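Local coordinates for protein inactive glucansucrase (Lactobacillus reuteri, PDB 5JBD) that belongs to glycosyl hydrolase family 70 and is built around a TIM-type barrel, at residues 316-328 / 337-349. Numbering follows the deposited sequence.
Sequences HLSYNEGYHSGAA and PQLYMDSGEFYTL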
loop_
_atom_site.group_PDB
_atom_site.type_symbol
_atom_site.label_atom_id
_atom_site.label_comp_id
_atom_site.label_asym_id
_atom_site.label_seq_id
_atom_site.Cartn_x
_atom_site.Cartn_y
_atom_site.Cartn_z
ATOM N N HIS A 316 -14.209 -11.391 15.083
ATOM C CA HIS A 316 -14.103 -10.754 13.764
ATOM C C HIS A 316 -13.246 -9.490 13.834
ATOM O O HIS A 316 -13.571 -8.453 13.252
ATOM C CB HIS A 316 -15.519 -10.508 13.214
ATOM C CG HIS A 316 -16.281 -11.777 12.992
ATOM N ND1 HIS A 316 -16.082 -12.573 11.880
ATOM C CD2 HIS A 316 -17.199 -12.421 13.757
ATOM C CE1 HIS A 316 -16.853 -13.644 11.965
ATOM N NE2 HIS A 316 -17.542 -13.575 13.089
ATOM N N LEU A 317 -12.111 -9.608 14.533
ATOM C CA LEU A 317 -11.213 -8.482 14.760
ATOM C C LEU A 317 -10.897 -7.791 13.461
ATOM O O LEU A 317 -10.477 -8.443 12.510
ATOM C CB LEU A 317 -9.905 -8.963 15.407
ATOM C CG LEU A 317 -9.010 -7.877 16.012
ATOM C CD1 LEU A 317 -9.693 -7.182 17.191
ATOM C CD2 LEU A 317 -7.662 -8.472 16.425
ATOM N N SER A 318 -11.119 -6.480 13.418
ATOM C CA SER A 318 -10.745 -5.659 12.280
ATOM C C SER A 318 -10.005 -4.408 12.756
ATOM O O SER A 318 -10.293 -3.876 13.834
ATOM C CB SER A 318 -11.987 -5.307 11.436
ATOM O OG SER A 318 -12.589 -6.493 10.900
ATOM N N TYR A 319 -9.061 -3.938 11.946
ATOM C CA TYR A 319 -8.127 -2.891 12.364
ATOM C C TYR A 319 -7.680 -2.041 11.186
ATOM O O TYR A 319 -7.354 -2.587 10.103
ATOM C CB TYR A 319 -6.918 -3.488 13.121
ATOM C CG TYR A 319 -6.381 -4.839 12.643
ATOM C CD1 TYR A 319 -6.963 -6.037 13.071
ATOM C CD2 TYR A 319 -5.234 -4.924 11.845
ATOM C CE1 TYR A 319 -6.474 -7.278 12.659
ATOM C CE2 TYR A 319 -4.736 -6.159 11.434
ATOM C CZ TYR A 319 -5.357 -7.338 11.851
ATOM O OH TYR A 319 -4.860 -8.577 11.465
ATOM N N ASN A 320 -7.671 -0.721 11.392
ATOM C CA ASN A 320 -7.467 0.257 10.317
ATOM C C ASN A 320 -6.059 0.776 10.299
ATOM O O ASN A 320 -5.573 1.238 11.319
ATOM C CB ASN A 320 -8.414 1.458 10.481
ATOM C CG ASN A 320 -9.873 1.099 10.269
ATOM O OD1 ASN A 320 -10.192 -0.006 9.844
ATOM N ND2 ASN A 320 -10.771 2.027 10.601
ATOM N N GLU A 321 -5.416 0.744 9.127
ATOM C CA GLU A 321 -4.080 1.306 8.979
ATOM C C GLU A 321 -4.183 2.802 8.825
ATOM O O GLU A 321 -4.862 3.285 7.937
ATOM C CB GLU A 321 -3.360 0.760 7.757
ATOM C CG GLU A 321 -1.939 1.318 7.579
ATOM C CD GLU A 321 -1.606 1.788 6.179
ATOM O OE1 GLU A 321 -2.479 1.799 5.283
ATOM O OE2 GLU A 321 -0.444 2.142 5.958
ATOM N N GLY A 322 -3.467 3.533 9.671
ATOM C CA GLY A 322 -3.364 4.979 9.508
ATOM C C GLY A 322 -2.362 5.630 10.437
ATOM O O GLY A 322 -2.064 5.098 11.495
ATOM N N TYR A 323 -1.855 6.786 10.013
ATOM C CA TYR A 323 -0.814 7.541 10.702
ATOM C C TYR A 323 -1.340 8.914 11.203
ATOM O O TYR A 323 -0.554 9.763 11.635
ATOM C CB TYR A 323 0.407 7.701 9.772
ATOM C CG TYR A 323 1.123 6.380 9.506
ATOM C CD1 TYR A 323 0.734 5.548 8.458
ATOM C CD2 TYR A 323 2.180 5.951 10.313
ATOM C CE1 TYR A 323 1.385 4.333 8.216
ATOM C CE2 TYR A 323 2.834 4.740 10.078
ATOM C CZ TYR A 323 2.422 3.929 9.035
ATOM O OH TYR A 323 3.059 2.718 8.805
ATOM N N HIS A 324 -2.664 9.102 11.179
ATOM C CA HIS A 324 -3.322 10.315 11.682
ATOM C C HIS A 324 -4.047 10.033 12.999
ATOM O O HIS A 324 -5.027 9.283 13.025
ATOM C CB HIS A 324 -4.341 10.822 10.676
ATOM C CG HIS A 324 -3.731 11.374 9.429
ATOM N ND1 HIS A 324 -3.329 10.571 8.385
ATOM C CD2 HIS A 324 -3.448 12.647 9.063
ATOM C CE1 HIS A 324 -2.821 11.325 7.430
ATOM N NE2 HIS A 324 -2.885 12.587 7.812
ATOM N N SER A 325 -3.566 10.651 14.072
ATOM C CA SER A 325 -4.130 10.469 15.400
ATOM C C SER A 325 -5.585 10.890 15.538
ATOM O O SER A 325 -6.276 10.387 16.433
ATOM C CB SER A 325 -3.270 11.160 16.470
ATOM O OG SER A 325 -3.209 12.561 16.283
ATOM N N GLY A 326 -6.059 11.786 14.670
ATOM C CA GLY A 326 -7.488 12.135 14.622
ATOM C C GLY A 326 -8.465 10.989 14.381
ATOM O O GLY A 326 -9.646 11.096 14.733
ATOM N N ALA A 327 -7.982 9.885 13.813
ATOM C CA ALA A 327 -8.786 8.690 13.649
ATOM C C ALA A 327 -9.265 8.085 14.962
ATOM O O ALA A 327 -10.295 7.416 14.973
ATOM C CB ALA A 327 -8.028 7.639 12.837
ATOM N N ALA A 328 -8.526 8.287 16.062
ATOM C CA ALA A 328 -8.961 7.780 17.364
ATOM C C ALA A 328 -10.299 8.402 17.770
ATOM O O ALA A 328 -11.247 7.676 18.088
ATOM C CB ALA A 328 -7.895 8.016 18.436
ATOM N N PRO A 337 -15.959 0.615 15.435
ATOM C CA PRO A 337 -16.181 -0.523 14.538
ATOM C C PRO A 337 -14.889 -1.246 14.084
ATOM O O PRO A 337 -14.941 -2.432 13.724
ATOM C CB PRO A 337 -16.911 0.108 13.362
ATOM C CG PRO A 337 -16.429 1.512 13.341
ATOM C CD PRO A 337 -16.281 1.894 14.787
ATOM N N GLN A 338 -13.762 -0.539 14.109
ATOM C CA GLN A 338 -12.418 -1.122 13.895
ATOM C C GLN A 338 -11.441 -0.554 14.916
ATOM O O GLN A 338 -11.711 0.484 15.510
ATOM C CB GLN A 338 -11.910 -0.772 12.498
ATOM C CG GLN A 338 -12.803 -1.268 11.361
ATOM C CD GLN A 338 -13.819 -0.252 10.882
ATOM O OE1 GLN A 338 -13.575 0.968 10.903
ATOM N NE2 GLN A 338 -14.957 -0.756 10.383
ATOM N N LEU A 339 -10.300 -1.215 15.092
ATOM C CA LEU A 339 -9.223 -0.691 15.932
ATOM C C LEU A 339 -8.487 0.476 15.273
ATOM O O LEU A 339 -8.254 0.477 14.060
ATOM C CB LEU A 339 -8.197 -1.767 16.262
ATOM C CG LEU A 339 -8.706 -3.064 16.886
ATOM C CD1 LEU A 339 -7.522 -3.939 17.278
ATOM C CD2 LEU A 339 -9.598 -2.773 18.080
ATOM N N TYR A 340 -8.132 1.452 16.097
ATOM C CA TYR A 340 -7.280 2.589 15.722
ATOM C C TYR A 340 -5.798 2.158 15.718
ATOM O O TYR A 340 -5.357 1.479 16.645
ATOM C CB TYR A 340 -7.495 3.767 16.730
ATOM C CG TYR A 340 -6.396 4.790 16.673
ATOM C CD1 TYR A 340 -6.302 5.658 15.600
ATOM C CD2 TYR A 340 -5.426 4.880 17.682
ATOM C CE1 TYR A 340 -5.261 6.570 15.502
ATOM C CE2 TYR A 340 -4.393 5.808 17.603
ATOM C CZ TYR A 340 -4.306 6.640 16.500
ATOM O OH TYR A 340 -3.271 7.548 16.378
ATOM N N MET A 341 -5.013 2.572 14.716
ATOM C CA MET A 341 -3.559 2.257 14.703
ATOM C C MET A 341 -2.764 3.301 15.486
ATOM O O MET A 341 -2.693 4.468 15.092
ATOM C CB MET A 341 -3.009 2.161 13.268
ATOM C CG MET A 341 -1.608 1.569 13.193
ATOM S SD MET A 341 -1.074 1.079 11.537
ATOM C CE MET A 341 -0.056 2.473 11.060
ATOM N N ASP A 342 -2.164 2.882 16.598
ATOM C CA ASP A 342 -1.408 3.791 17.476
ATOM C C ASP A 342 0.007 4.037 16.932
ATOM O O ASP A 342 1.004 3.548 17.480
ATOM C CB ASP A 342 -1.387 3.238 18.917
ATOM C CG ASP A 342 -0.772 4.199 19.925
ATOM O OD1 ASP A 342 -0.627 5.423 19.662
ATOM O OD2 ASP A 342 -0.452 3.729 21.020
ATOM N N SER A 343 0.083 4.817 15.855
ATOM C CA SER A 343 1.365 5.133 15.236
ATOM C C SER A 343 2.271 5.940 16.167
ATOM O O SER A 343 3.500 5.841 16.075
ATOM C CB SER A 343 1.169 5.858 13.890
ATOM O OG SER A 343 0.622 7.149 14.033
ATOM N N GLY A 344 1.663 6.750 17.048
ATOM C CA GLY A 344 2.389 7.491 18.058
ATOM C C GLY A 344 3.338 6.629 18.868
ATOM O O GLY A 344 4.471 7.024 19.105
ATOM N N GLU A 345 2.871 5.437 19.251
ATOM C CA GLU A 345 3.687 4.497 20.012
ATOM C C GLU A 345 4.903 4.036 19.220
ATOM O O GLU A 345 5.992 3.904 19.782
ATOM C CB GLU A 345 2.856 3.286 20.480
ATOM C CG GLU A 345 3.624 2.171 21.189
ATOM C CD GLU A 345 4.117 2.545 22.594
ATOM O OE1 GLU A 345 3.655 3.558 23.148
ATOM O OE2 GLU A 345 4.989 1.830 23.145
ATOM N N PHE A 346 4.705 3.774 17.928
ATOM C CA PHE A 346 5.823 3.398 17.055
ATOM C C PHE A 346 6.915 4.474 16.989
ATOM O O PHE A 346 8.098 4.170 17.174
ATOM C CB PHE A 346 5.324 3.061 15.638
ATOM C CG PHE A 346 6.415 3.054 14.607
ATOM C CD1 PHE A 346 7.283 1.976 14.507
ATOM C CD2 PHE A 346 6.592 4.143 13.760
ATOM C CE1 PHE A 346 8.305 1.972 13.556
ATOM C CE2 PHE A 346 7.614 4.150 12.817
ATOM C CZ PHE A 346 8.472 3.072 12.725
ATOM N N TYR A 347 6.515 5.725 16.747
ATOM C CA TYR A 347 7.480 6.818 16.687
ATOM C C TYR A 347 8.173 7.025 18.037
ATOM O O TYR A 347 9.372 7.270 18.079
ATOM C CB TYR A 347 6.864 8.114 16.149
ATOM C CG TYR A 347 6.499 7.985 14.687
ATOM C CD1 TYR A 347 7.492 7.855 13.702
ATOM C CD2 TYR A 347 5.159 7.915 14.283
ATOM C CE1 TYR A 347 7.155 7.687 12.357
ATOM C CE2 TYR A 347 4.815 7.753 12.948
ATOM C CZ TYR A 347 5.814 7.638 11.989
ATOM O OH TYR A 347 5.451 7.476 10.675
ATOM N N THR A 348 7.434 6.867 19.129
ATOM C CA THR A 348 8.016 6.975 20.462
ATOM C C THR A 348 9.065 5.884 20.711
ATOM O O THR A 348 10.180 6.170 21.174
ATOM C CB THR A 348 6.915 6.952 21.539
ATOM O OG1 THR A 348 6.108 8.135 21.402
ATOM C CG2 THR A 348 7.505 6.915 22.940
ATOM N N LEU A 349 8.708 4.650 20.414
ATOM C CA LEU A 349 9.657 3.544 20.526
ATOM C C LEU A 349 10.936 3.833 19.731
ATOM O O LEU A 349 12.036 3.670 20.260
ATOM C CB LEU A 349 9.033 2.238 20.053
ATOM C CG LEU A 349 7.972 1.628 20.976
ATOM C CD1 LEU A 349 7.174 0.558 20.242
ATOM C CD2 LEU A 349 8.587 1.041 22.241
HETATM O O HOH W 1 -6.141 4.079 12.415
HETATM O O HOH W 2 -2.147 6.898 13.723
#
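One water is gripped by four polar groups where 316-328 meets 337-349. It donates to Gly322 O and Met341 O, and accepts from Ser343 OG at 2.8 Å. Its bond to Tyr340 OH is 3.0 Å long. A second water donates to Asn320 O and accepts from Met341 N; Trp386 also bonds to Asn320 O. Direct backbone bonds lie at the other end. Leu339 N donates to Ser318 O at 2.9 Å, and Asn320 N to Leu339 O. Asn320 ND2 reaches Gln338 OE1 at 3.0 Å, with the two amide planes 32° apart. The acceptor lies near the Asn320 amide plane, but ND2 is tilted out of the Gln338 carbonyl plane. Asn320 OD1 is buried here without a polar partner.

Strands 319-320 and 340-341 are the outermost of eight parallel strands. The single bridge of Tyr319 with Leu339 and the waters join these ends, in keeping with a closed TIM-type barrel. The short helix 326-333 connects the two strands.

Tyr340 CG stands anti to its own N (chi1 163°), which lays the ring against Ala327 and Ala328 of this helix. Ala328 CB makes a CH-pi contact over the centre of the Tyr340 ring, 3.9 Å from its centroid, and His324 O meets the edge in plane. Met341 bends at chi3 (100°), placing CE over one Tyr323 face, 3.5 Å from Tyr323 CZ. Gln394 and Asn391 bond to Tyr323 OH.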